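Local coordinates for protein putative C39-like peptidase (Bacillus anthracis, PDB 3ERV) that is of unproven function but, as a putative C39-like member of the papain-like (clan CA) cysteine peptidases, probably cleaves peptide bonds, at residues E30-S35 and K137-G142; V52-M57 and C179-G184; Q143-I148 and S218-Y223. One frame throughout, in Å; residues are numbered along the deposited sequence.

Interaction 1: E30-S35 and K137-G142; sequences EKVILS and KSVKAG. With EDO (1,2-ethanediol), chain C.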
ATOM      1  N   GLU A  30     -17.245  -6.833  17.905  1.00 84.19           N
ATOM      2  CA  GLU A  30     -16.287  -5.709  17.952  1.00 82.36           C
ATOM      3  C   GLU A  30     -16.096  -4.934  16.623  1.00 81.02           C
ATOM      4  O   GLU A  30     -15.503  -5.444  15.652  1.00 81.06           O
ATOM      5  CB  GLU A  30     -14.930  -6.180  18.497  1.00 82.66           C
ATOM      6  N   LYS A  31     -16.625  -3.709  16.591  1.00 78.22           N
ATOM      7  CA  LYS A  31     -16.347  -2.793  15.494  1.00 75.65           C
ATOM      8  C   LYS A  31     -15.237  -1.792  15.847  1.00 73.54           C
ATOM      9  O   LYS A  31     -15.391  -0.992  16.768  1.00 73.37           O
ATOM     10  CB  LYS A  31     -17.588  -2.007  15.061  1.00 75.51           C
ATOM     11  CG  LYS A  31     -17.258  -1.115  13.884  1.00 74.89           C
ATOM     12  CD  LYS A  31     -18.273  -0.017  13.681  1.00 78.53           C
ATOM     13  CE  LYS A  31     -18.048   0.668  12.327  1.00 79.88           C
ATOM     14  NZ  LYS A  31     -18.903   1.880  12.185  1.00 82.65           N
ATOM     15  N   VAL A  32     -14.142  -1.825  15.098  1.00 70.21           N
ATOM     16  CA  VAL A  32     -13.074  -0.877  15.326  1.00 67.70           C
ATOM     17  C   VAL A  32     -12.845   0.022  14.110  1.00 65.66           C
ATOM     18  O   VAL A  32     -12.781  -0.468  12.978  1.00 64.34           O
ATOM     19  CB  VAL A  32     -11.781  -1.602  15.691  1.00 67.98           C
ATOM     20  CG1 VAL A  32     -10.663  -0.595  15.939  1.00 67.63           C
ATOM     21  CG2 VAL A  32     -12.022  -2.428  16.917  1.00 68.39           C
ATOM     22  N   ILE A  33     -12.747   1.335  14.350  1.00 62.72           N
ATOM     23  CA  ILE A  33     -12.365   2.256  13.287  1.00 60.40           C
ATOM     24  C   ILE A  33     -11.545   3.466  13.764  1.00 58.26           C
ATOM     25  O   ILE A  33     -11.906   4.131  14.737  1.00 56.91           O
ATOM     26  CB  ILE A  33     -13.570   2.753  12.492  1.00 61.15           C
ATOM     27  CG1 ILE A  33     -13.088   3.659  11.362  1.00 61.06           C
ATOM     28  CG2 ILE A  33     -14.564   3.478  13.418  1.00 61.32           C
ATOM     29  CD1 ILE A  33     -13.806   3.405  10.091  1.00 64.13           C
ATOM     30  N   LEU A  34     -10.445   3.728  13.052  1.00 55.33           N
ATOM     31  CA  LEU A  34      -9.555   4.839  13.339  1.00 52.95           C
ATOM     32  C   LEU A  34      -9.980   5.944  12.389  1.00 52.75           C
ATOM     33  O   LEU A  34      -9.322   6.230  11.364  1.00 51.33           O
ATOM     34  CB  LEU A  34      -8.097   4.415  13.085  1.00 52.69           C
ATOM     35  CG  LEU A  34      -7.567   3.215  13.886  1.00 49.78           C
ATOM     36  CD1 LEU A  34      -6.194   2.843  13.385  1.00 48.60           C
ATOM     37  CD2 LEU A  34      -7.510   3.473  15.419  1.00 50.75           C
ATOM     38  N   SER A  35     -11.095   6.579  12.742  1.00 51.53           N
ATOM     39  CA  SER A  35     -11.783   7.440  11.811  1.00 50.28           C
ATOM     40  C   SER A  35     -11.081   8.792  11.660  1.00 48.46           C
ATOM     41  O   SER A  35     -11.425   9.566  10.781  1.00 47.89           O
ATOM     42  CB  SER A  35     -13.244   7.593  12.252  1.00 51.35           C
ATOM     43  OG  SER A  35     -13.313   8.156  13.554  1.00 55.35           O
ATOM     44  N   LYS A 137      -5.170  -6.611  14.838  1.00 54.31           N
ATOM     45  CA  LYS A 137      -4.618  -6.294  16.137  1.00 53.90           C
ATOM     46  C   LYS A 137      -3.980  -4.918  16.081  1.00 52.72           C
ATOM     47  O   LYS A 137      -4.161  -4.124  17.003  1.00 53.00           O
ATOM     48  CB  LYS A 137      -3.555  -7.315  16.548  1.00 54.55           C
ATOM     49  CG  LYS A 137      -4.103  -8.502  17.369  1.00 59.80           C
ATOM     50  CD  LYS A 137      -3.094  -9.661  17.457  1.00 66.17           C
ATOM     51  CE  LYS A 137      -1.634  -9.174  17.385  1.00 68.94           C
ATOM     52  NZ  LYS A 137      -1.172  -8.350  18.555  1.00 68.18           N
ATOM     53  N   SER A 138      -3.209  -4.661  15.017  1.00 50.60           N
ATOM     54  CA  SER A 138      -2.552  -3.352  14.830  1.00 50.24           C
ATOM     55  C   SER A 138      -3.598  -2.242  14.870  1.00 49.19           C
ATOM     56  O   SER A 138      -3.455  -1.266  15.597  1.00 48.46           O
ATOM     57  CB  SER A 138      -1.797  -3.278  13.498  1.00 49.56           C
ATOM     58  OG  SER A 138      -1.181  -1.989  13.329  1.00 50.86           O
ATOM     59  N   VAL A 139      -4.651  -2.406  14.079  1.00 49.48           N
ATOM     60  CA  VAL A 139      -5.695  -1.400  13.992  1.00 50.19           C
ATOM     61  C   VAL A 139      -6.365  -1.220  15.351  1.00 51.92           C
ATOM     62  O   VAL A 139      -6.613  -0.103  15.827  1.00 51.22           O
ATOM     63  CB  VAL A 139      -6.752  -1.830  12.963  1.00 51.04           C
ATOM     64  CG1 VAL A 139      -7.958  -0.856  12.987  1.00 49.70           C
ATOM     65  CG2 VAL A 139      -6.096  -1.973  11.551  1.00 48.35           C
ATOM     66  N   LYS A 140      -6.651  -2.338  15.997  1.00 53.60           N
ATOM     67  CA  LYS A 140      -7.299  -2.264  17.293  1.00 55.16           C
ATOM     68  C   LYS A 140      -6.329  -1.582  18.272  1.00 54.78           C
ATOM     69  O   LYS A 140      -6.751  -0.800  19.113  1.00 54.59           O
ATOM     70  CB  LYS A 140      -7.653  -3.676  17.768  1.00 55.97           C
ATOM     71  CG  LYS A 140      -7.916  -3.734  19.232  1.00 59.82           C
ATOM     72  CD  LYS A 140      -9.367  -3.798  19.466  1.00 64.83           C
ATOM     73  CE  LYS A 140      -9.687  -5.222  19.843  1.00 68.98           C
ATOM     74  NZ  LYS A 140      -9.584  -5.392  21.333  1.00 71.77           N
ATOM     75  N   ALA A 141      -5.029  -1.853  18.152  1.00 54.14           N
ATOM     76  CA  ALA A 141      -4.082  -1.155  19.035  1.00 53.70           C
ATOM     77  C   ALA A 141      -3.929   0.334  18.659  1.00 52.98           C
ATOM     78  O   ALA A 141      -3.276   1.102  19.364  1.00 54.07           O
ATOM     79  CB  ALA A 141      -2.734  -1.852  19.062  1.00 53.14           C
ATOM     80  N   GLY A 142      -4.548   0.756  17.566  1.00 51.88           N
ATOM     81  CA  GLY A 142      -4.551   2.175  17.228  1.00 50.49           C
ATOM     82  C   GLY A 142      -3.625   2.560  16.087  1.00 50.32           C
ATOM     83  O   GLY A 142      -3.442   3.757  15.787  1.00 50.12           O
TER
HETATM   84  C1  EDO C   3     -11.757  12.301   8.834  1.00 54.61           C
HETATM   85  O1  EDO C   3     -12.218  12.248  10.201  1.00 53.08           O
HETATM   86  C2  EDO C   3     -10.225  12.182   8.754  1.00 55.11           C
HETATM   87  O2  EDO C   3      -9.603  13.438   8.475  1.00 55.68           O

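Interaction 2: V52-M57 and C179-G184; sequences VTSLAM and CVVLIG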
ATOM      1  N   VAL A  52       2.550   5.818  -2.172  1.00 40.05           N
ATOM      2  CA  VAL A  52       3.132   6.919  -1.405  1.00 40.99           C
ATOM      3  C   VAL A  52       2.040   7.762  -0.718  1.00 41.52           C
ATOM      4  O   VAL A  52       2.282   8.385   0.325  1.00 41.28           O
ATOM      5  CB  VAL A  52       4.107   7.826  -2.221  1.00 39.80           C
ATOM      6  CG1 VAL A  52       5.336   7.021  -2.751  1.00 38.61           C
ATOM      7  CG2 VAL A  52       3.396   8.627  -3.369  1.00 39.42           C
ATOM      8  N   THR A  53       0.858   7.812  -1.320  1.00 41.24           N
ATOM      9  CA  THR A  53      -0.232   8.605  -0.736  1.00 40.70           C
ATOM     10  C   THR A  53      -0.794   7.934   0.522  1.00 41.09           C
ATOM     11  O   THR A  53      -1.066   8.636   1.504  1.00 42.09           O
ATOM     12  CB  THR A  53      -1.351   8.922  -1.778  1.00 41.71           C
ATOM     13  OG1 THR A  53      -0.774   9.618  -2.892  1.00 41.83           O
ATOM     14  CG2 THR A  53      -2.414   9.819  -1.173  1.00 39.01           C
ATOM     15  N   SER A  54      -0.978   6.591   0.488  1.00 41.23           N
ATOM     16  CA  SER A  54      -1.349   5.792   1.675  1.00 41.27           C
ATOM     17  C   SER A  54      -0.286   5.877   2.791  1.00 40.38           C
ATOM     18  O   SER A  54      -0.591   6.000   3.998  1.00 40.18           O
ATOM     19  CB  SER A  54      -1.532   4.306   1.300  1.00 41.74           C
ATOM     20  OG  SER A  54      -2.616   4.100   0.357  1.00 41.47           O
ATOM     21  N   LEU A  55       0.964   5.783   2.366  1.00 38.67           N
ATOM     22  CA  LEU A  55       2.054   5.961   3.263  1.00 39.15           C
ATOM     23  C   LEU A  55       2.012   7.362   3.893  1.00 38.89           C
ATOM     24  O   LEU A  55       2.216   7.471   5.086  1.00 40.52           O
ATOM     25  CB  LEU A  55       3.415   5.688   2.583  1.00 38.63           C
ATOM     26  CG  LEU A  55       4.572   5.793   3.612  1.00 39.28           C
ATOM     27  CD1 LEU A  55       4.459   4.704   4.717  1.00 36.74           C
ATOM     28  CD2 LEU A  55       5.973   5.753   2.902  1.00 36.96           C
ATOM     29  N   ALA A  56       1.725   8.406   3.110  1.00 37.97           N
ATOM     30  CA  ALA A  56       1.610   9.745   3.666  1.00 38.27           C
ATOM     31  C   ALA A  56       0.549   9.879   4.786  1.00 39.50           C
ATOM     32  O   ALA A  56       0.834  10.366   5.891  1.00 39.56           O
ATOM     33  CB  ALA A  56       1.414  10.805   2.530  1.00 36.58           C
ATOM     34  N   MET A  57      -0.638   9.357   4.536  1.00 40.19           N
ATOM     35  CA  MET A  57      -1.705   9.295   5.555  1.00 41.12           C
ATOM     36  C   MET A  57      -1.245   8.582   6.837  1.00 41.43           C
ATOM     37  O   MET A  57      -1.528   9.053   7.962  1.00 42.09           O
ATOM     38  CB  MET A  57      -2.954   8.560   4.993  1.00 39.71           C
ATOM     39  CG  MET A  57      -3.827   9.383   3.986  1.00 39.60           C
ATOM     40  SD  MET A  57      -5.375   8.554   3.364  1.00 30.41           S
ATOM     41  CE  MET A  57      -4.790   7.767   1.862  1.00 37.79           C
ATOM     42  N   CYS A 179      -3.266   0.355  -3.630  1.00 47.70           N
ATOM     43  CA  CYS A 179      -2.735   0.439  -2.267  1.00 45.19           C
ATOM     44  C   CYS A 179      -3.605   1.365  -1.474  1.00 44.54           C
ATOM     45  O   CYS A 179      -3.938   2.445  -1.927  1.00 44.68           O
ATOM     46  CB  CYS A 179      -1.277   0.926  -2.292  1.00 44.98           C
ATOM     47  SG  CYS A 179      -0.559   1.142  -0.657  1.00 42.96           S
ATOM     48  N   VAL A 180      -3.978   0.929  -0.282  1.00 44.55           N
ATOM     49  CA  VAL A 180      -4.925   1.663   0.567  1.00 43.33           C
ATOM     50  C   VAL A 180      -4.469   1.552   2.035  1.00 42.59           C
ATOM     51  O   VAL A 180      -3.569   0.782   2.373  1.00 41.85           O
ATOM     52  CB  VAL A 180      -6.432   1.153   0.399  1.00 44.60           C
ATOM     53  CG1 VAL A 180      -6.900   1.153  -1.091  1.00 41.90           C
ATOM     54  CG2 VAL A 180      -6.628  -0.206   1.026  1.00 43.30           C
ATOM     55  N   VAL A 181      -5.090   2.337   2.902  1.00 42.61           N
ATOM     56  CA  VAL A 181      -4.836   2.269   4.334  1.00 42.73           C
ATOM     57  C   VAL A 181      -6.005   1.576   4.982  1.00 44.65           C
ATOM     58  O   VAL A 181      -7.149   2.034   4.820  1.00 46.21           O
ATOM     59  CB  VAL A 181      -4.673   3.697   5.006  1.00 42.44           C
ATOM     60  CG1 VAL A 181      -4.237   3.550   6.478  1.00 37.15           C
ATOM     61  CG2 VAL A 181      -3.679   4.588   4.190  1.00 39.14           C
ATOM     62  N   LEU A 182      -5.708   0.494   5.699  1.00 45.29           N
ATOM     63  CA  LEU A 182      -6.670  -0.200   6.552  1.00 46.71           C
ATOM     64  C   LEU A 182      -6.863   0.561   7.853  1.00 47.58           C
ATOM     65  O   LEU A 182      -5.924   0.723   8.656  1.00 48.43           O
ATOM     66  CB  LEU A 182      -6.210  -1.633   6.852  1.00 46.72           C
ATOM     67  CG  LEU A 182      -7.093  -2.456   7.823  1.00 46.46           C
ATOM     68  CD1 LEU A 182      -8.484  -2.733   7.245  1.00 46.41           C
ATOM     69  CD2 LEU A 182      -6.420  -3.760   8.213  1.00 47.86           C
ATOM     70  N   ILE A 183      -8.066   1.059   8.071  1.00 46.90           N
ATOM     71  CA  ILE A 183      -8.275   1.871   9.224  1.00 47.77           C
ATOM     72  C   ILE A 183      -9.351   1.326  10.156  1.00 49.19           C
ATOM     73  O   ILE A 183      -9.650   1.944  11.191  1.00 49.39           O
ATOM     74  CB  ILE A 183      -8.646   3.325   8.849  1.00 47.43           C
ATOM     75  CG1 ILE A 183     -10.059   3.405   8.225  1.00 46.95           C
ATOM     76  CG2 ILE A 183      -7.496   4.030   7.993  1.00 44.57           C
ATOM     77  CD1 ILE A 183     -10.602   4.882   8.194  1.00 45.38           C
ATOM     78  N   GLY A 184      -9.930   0.185   9.810  1.00 49.76           N
ATOM     79  CA  GLY A 184     -11.018  -0.336  10.635  1.00 52.02           C
ATOM     80  C   GLY A 184     -11.613  -1.647  10.148  1.00 53.43           C
ATOM     81  O   GLY A 184     -11.328  -2.091   9.037  1.00 53.31           O
TER

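Interaction 3: Q143-I148 and S218-Y223; sequences QPVVII and SQAISY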
ATOM      1  N   GLN A 143      -3.006   1.564  15.458  1.00 49.43           N
ATOM      2  CA  GLN A 143      -2.083   1.817  14.328  1.00 48.80           C
ATOM      3  C   GLN A 143      -2.653   1.287  13.000  1.00 47.37           C
ATOM      4  O   GLN A 143      -2.764   0.069  12.808  1.00 47.72           O
ATOM      5  CB  GLN A 143      -0.675   1.229  14.564  1.00 48.46           C
ATOM      6  CG  GLN A 143       0.132   1.949  15.653  1.00 50.97           C
ATOM      7  CD  GLN A 143      -0.515   1.755  16.984  1.00 56.41           C
ATOM      8  OE1 GLN A 143      -0.741   0.609  17.418  1.00 58.99           O
ATOM      9  NE2 GLN A 143      -0.874   2.857  17.634  1.00 57.20           N
ATOM     10  N   PRO A 144      -2.996   2.203  12.089  1.00 46.37           N
ATOM     11  CA  PRO A 144      -3.525   1.797  10.770  1.00 45.86           C
ATOM     12  C   PRO A 144      -2.418   1.140   9.921  1.00 46.10           C
ATOM     13  O   PRO A 144      -1.211   1.250  10.244  1.00 45.84           O
ATOM     14  CB  PRO A 144      -3.972   3.128  10.141  1.00 44.43           C
ATOM     15  CG  PRO A 144      -3.028   4.176  10.723  1.00 46.46           C
ATOM     16  CD  PRO A 144      -2.670   3.650  12.152  1.00 45.76           C
ATOM     17  N   VAL A 145      -2.811   0.453   8.858  1.00 44.71           N
ATOM     18  CA  VAL A 145      -1.870  -0.391   8.132  1.00 44.62           C
ATOM     19  C   VAL A 145      -1.967  -0.084   6.623  1.00 44.54           C
ATOM     20  O   VAL A 145      -3.050  -0.110   6.060  1.00 43.28           O
ATOM     21  CB  VAL A 145      -2.202  -1.899   8.402  1.00 44.77           C
ATOM     22  CG1 VAL A 145      -1.179  -2.873   7.713  1.00 41.86           C
ATOM     23  CG2 VAL A 145      -2.340  -2.134   9.908  1.00 44.12           C
ATOM     24  N   VAL A 146      -0.839   0.206   5.987  1.00 44.07           N
ATOM     25  CA  VAL A 146      -0.813   0.384   4.563  1.00 44.34           C
ATOM     26  C   VAL A 146      -0.768  -1.004   3.898  1.00 45.76           C
ATOM     27  O   VAL A 146       0.071  -1.848   4.255  1.00 45.66           O
ATOM     28  CB  VAL A 146       0.400   1.211   4.148  1.00 44.33           C
ATOM     29  CG1 VAL A 146       0.544   1.268   2.583  1.00 43.61           C
ATOM     30  CG2 VAL A 146       0.337   2.596   4.798  1.00 41.90           C
ATOM     31  N   ILE A 147      -1.670  -1.252   2.945  1.00 46.45           N
ATOM     32  CA  ILE A 147      -1.713  -2.580   2.331  1.00 47.94           C
ATOM     33  C   ILE A 147      -1.698  -2.570   0.796  1.00 48.82           C
ATOM     34  O   ILE A 147      -2.296  -1.705   0.152  1.00 49.49           O
ATOM     35  CB  ILE A 147      -2.886  -3.434   2.874  1.00 48.76           C
ATOM     36  CG1 ILE A 147      -4.202  -2.875   2.368  1.00 48.37           C
ATOM     37  CG2 ILE A 147      -2.869  -3.560   4.441  1.00 44.21           C
ATOM     38  CD1 ILE A 147      -4.747  -3.669   1.201  1.00 51.56           C
ATOM     39  N   ILE A 148      -0.997  -3.514   0.197  1.00 49.04           N
ATOM     40  CA  ILE A 148      -1.057  -3.635  -1.254  1.00 50.18           C
ATOM     41  C   ILE A 148      -2.158  -4.678  -1.586  1.00 50.80           C
ATOM     42  O   ILE A 148      -2.177  -5.740  -0.988  1.00 51.40           O
ATOM     43  CB  ILE A 148       0.291  -4.113  -1.852  1.00 49.81           C
ATOM     44  CG1 ILE A 148       1.454  -3.210  -1.418  1.00 51.15           C
ATOM     45  CG2 ILE A 148       0.203  -4.248  -3.393  1.00 48.93           C
ATOM     46  CD1 ILE A 148       1.370  -1.831  -1.910  1.00 53.90           C
ATOM     47  N   SER A 218       0.174 -10.793   0.725  1.00 49.47           N
ATOM     48  CA  SER A 218       0.039 -10.393   2.134  1.00 49.33           C
ATOM     49  C   SER A 218       0.945  -9.190   2.521  1.00 48.52           C
ATOM     50  O   SER A 218       1.508  -9.164   3.617  1.00 48.33           O
ATOM     51  CB  SER A 218       0.345 -11.595   3.039  1.00 50.12           C
ATOM     52  OG  SER A 218      -0.750 -12.500   3.028  1.00 50.89           O
ATOM     53  N   GLN A 219       1.092  -8.225   1.612  1.00 47.98           N
ATOM     54  CA  GLN A 219       2.034  -7.133   1.815  1.00 47.92           C
ATOM     55  C   GLN A 219       1.421  -6.034   2.694  1.00 47.38           C
ATOM     56  O   GLN A 219       0.318  -5.547   2.405  1.00 46.75           O
ATOM     57  CB  GLN A 219       2.478  -6.546   0.511  1.00 47.54           C
ATOM     58  CG  GLN A 219       2.784  -7.542  -0.621  1.00 49.83           C
ATOM     59  CD  GLN A 219       3.399  -6.798  -1.792  1.00 49.33           C
ATOM     60  OE1 GLN A 219       4.211  -5.907  -1.571  1.00 50.25           O
ATOM     61  NE2 GLN A 219       3.003  -7.124  -3.031  1.00 45.76           N
ATOM     62  N   ALA A 220       2.128  -5.651   3.761  1.00 46.49           N
ATOM     63  CA  ALA A 220       1.582  -4.649   4.700  1.00 46.80           C
ATOM     64  C   ALA A 220       2.639  -3.955   5.499  1.00 47.06           C
ATOM     65  O   ALA A 220       3.594  -4.570   5.926  1.00 48.22           O
ATOM     66  CB  ALA A 220       0.587  -5.273   5.635  1.00 46.13           C
ATOM     67  N   ILE A 221       2.468  -2.649   5.680  1.00 47.49           N
ATOM     68  CA  ILE A 221       3.415  -1.822   6.433  1.00 47.59           C
ATOM     69  C   ILE A 221       2.634  -1.093   7.544  1.00 47.17           C
ATOM     70  O   ILE A 221       1.544  -0.566   7.314  1.00 45.44           O
ATOM     71  CB  ILE A 221       4.084  -0.730   5.553  1.00 48.02           C
ATOM     72  CG1 ILE A 221       4.890  -1.315   4.381  1.00 49.67           C
ATOM     73  CG2 ILE A 221       4.918   0.261   6.399  1.00 46.41           C
ATOM     74  CD1 ILE A 221       5.852  -2.328   4.820  1.00 54.89           C
ATOM     75  N   SER A 222       3.207  -1.021   8.731  1.00 46.68           N
ATOM     76  CA  SER A 222       2.595  -0.197   9.769  1.00 47.23           C
ATOM     77  C   SER A 222       3.683   0.416  10.643  1.00 47.61           C
ATOM     78  O   SER A 222       4.835   0.576  10.197  1.00 46.98           O
ATOM     79  CB  SER A 222       1.588  -1.011  10.608  1.00 47.67           C
ATOM     80  OG  SER A 222       0.871  -0.161  11.515  1.00 47.95           O
ATOM     81  N   TYR A 223       3.334   0.773  11.874  1.00 47.27           N
ATOM     82  CA  TYR A 223       4.343   1.195  12.821  1.00 48.67           C
ATOM     83  C   TYR A 223       3.845   0.812  14.226  1.00 50.56           C
ATOM     84  O   TYR A 223       2.680   0.430  14.412  1.00 50.07           O
ATOM     85  CB  TYR A 223       4.602   2.720  12.703  1.00 47.04           C
ATOM     86  CG  TYR A 223       3.335   3.530  13.017  1.00 48.07           C
ATOM     87  CD1 TYR A 223       3.122   4.088  14.284  1.00 46.10           C
ATOM     88  CD2 TYR A 223       2.318   3.673  12.057  1.00 47.39           C
ATOM     89  CE1 TYR A 223       1.941   4.796  14.572  1.00 46.46           C
ATOM     90  CE2 TYR A 223       1.149   4.377  12.324  1.00 48.18           C
ATOM     91  CZ  TYR A 223       0.956   4.942  13.577  1.00 47.91           C
ATOM     92  OH  TYR A 223      -0.230   5.648  13.845  1.00 48.43           O
TER
HETATM   93  O   HOH W   1      -0.764  -7.979  -0.418  1.00 45.86           O

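Interaction 1: E30-S35 and K137-G142
Leu34 lays its forked end against the C-terminal turn of helix 132-140. Its CD2 sits 3.7 Å from Gly142 CA and equally close to Val139 O, while CD1 reaches Val139 CG1 at 4.1 Å. Two residues earlier, Val32 adds both of its methyls: CG1 meets Val139 CG1 at 4.0 Å, the side chains sliding past each other in opposite directions, and CG2 touches Lys140 CD at 3.9 Å. Lys140 leaves the backbone pointing off the strand, but bends at chi2 (103°), which brings CD across Val32 at about a right angle.

What fixes the helix end is a Schellman motif: Gly142 has positive phi (105°), and its N bonds back to Val139 O at 2.8 Å. Behind the first shell, Val139 also packs on Leu182 and Val145, and the backbones of Val32 and Leu34 pair with Tyr185 and Ile183 of strand 177-185. The short strand 32-33 thus lies on the edge of the antiparallel sheet and meets a helix terminus near the surface. No hydrogen bond joins the two segments, so the join rests on aliphatic carbon, and the Val139 carbonyl under Leu34 CD2 is satisfied within its own helix turn.

Interaction 2: V52-M57 and C179-G184
The axis of helix segment 52-57 runs 7.3 Å from that of strand segment 179-184, with their N-to-C directions only 23° apart, and Ser54 and Val180 are nearest at CA level. Near its end strand 177-185 carries a classic beta bulge, Ile183 and Gly184 both facing Tyr191. This is helix-on-sheet packing in a papain-like fold, where helix 50-61, which begins at Cys50, lies against the antiparallel sheet. Cys50, His178 and Asp194 have a geometry consistent with a catalytic triad of this clan, and the Val180 side chain, which points away from the helix, touches residues of that group.

Ser54 fits closest to the strand. With OG anti to its carbonyl carbon (chi1 -63°), the hydroxyl lies beside the backbone N and turns back to bond Cys50 O in the preceding turn; the same OG is 3.1 Å from Cys179 O and 3.4 Å from Val180 CA. The Cys179 thiol comes alongside, SG 3.7 Å from Ser54 OG. Val181 offers one branch, CG2, which lies 3.6 Å from Ser54 CB.

Met57, one turn further along, bends at chi3 (-92°), and its terminal methyl CE closes on that same Val181 CG2 at 4.1 Å.

Interaction 3: Q143-I148 and S218-Y223
The Ser222 hydroxyl donates to the Pro144 carbonyl, OG to O 2.8 Å, approaching from above the carbonyl plane, 38° out of it. Its chi1 of -173° sets OG anti to the backbone N, pointing at the neighbouring strand; the same OG also bonds the Ser138 hydroxyl of helix 132-140. Next comes the ladder itself. Val146 and Ile221 form an antiparallel hydrogen-bonded pair, with Val146 N to Ile221 O at 2.8 Å and Ile221 N to Val146 O at 2.9 Å. Ile148 N to Gln219 O is longer at 3.3 Å, though the N-H...O angle, 162°, is nearly straight. Where direct pairing ends, a water spans the strands, donating to Ile148 O and accepting from Gln219 N.

Ile147 and Ala220 make the non-hydrogen-bonded pair. Ala220 CB lies 3.6 Å from Val145 CG1 and also meets Ile147 CG2, and Leu135 of helix 132-140 packs on all three residues. On the opposite face, Val146 meets Ser54 and Met58 of helix 50-61. At one end, Gln219 runs its extended chain obliquely over Ile148, its CB and CD against Ile148 CG1 and CB; its amide is held by His109 N and Met216 O. At the other end, the Tyr223 ring receives Gln143 CG over one face in a CH-pi contact, 3.8 Å from the ring centroid, and Pro144 CD nears Tyr223 OH at 3.6 Å.

Strand 145-150 lies inside the sheet, bordered by 177-185 as well as 220-223, with helices on both faces. In this buried setting, backbone bonds, the Ser222 hydroxyl and one water take up many of the polar groups at the seam, so the helix-facing sides are largely aliphatic, with the Ser222-Ser138 hydroxyl pair a polar exception.

From the N terminus, edge strand 32-33 leads into helix 50-61, so the first segments of interactions 1 and 2 follow closely. Interaction 1 closes its loop of about 100 residues at the end of helix 132-140. The chain then turns directly into strand 145-150, opening interaction 3, passes strand 177-185, where interaction 2 closes, and reaches strand 220-223, closing interaction 3. Interaction 2 therefore crosses both others, whereas 1 and 3 stand in series. All three reach one sheet, in which 177-185 neighbours both 32-33 and 145-150 (Leu182 N probably bonds Val145 O); beside it Ser138 OG probably bonds Gln143 O. Together they tie helices 50-61 and 132-140 to the central strands.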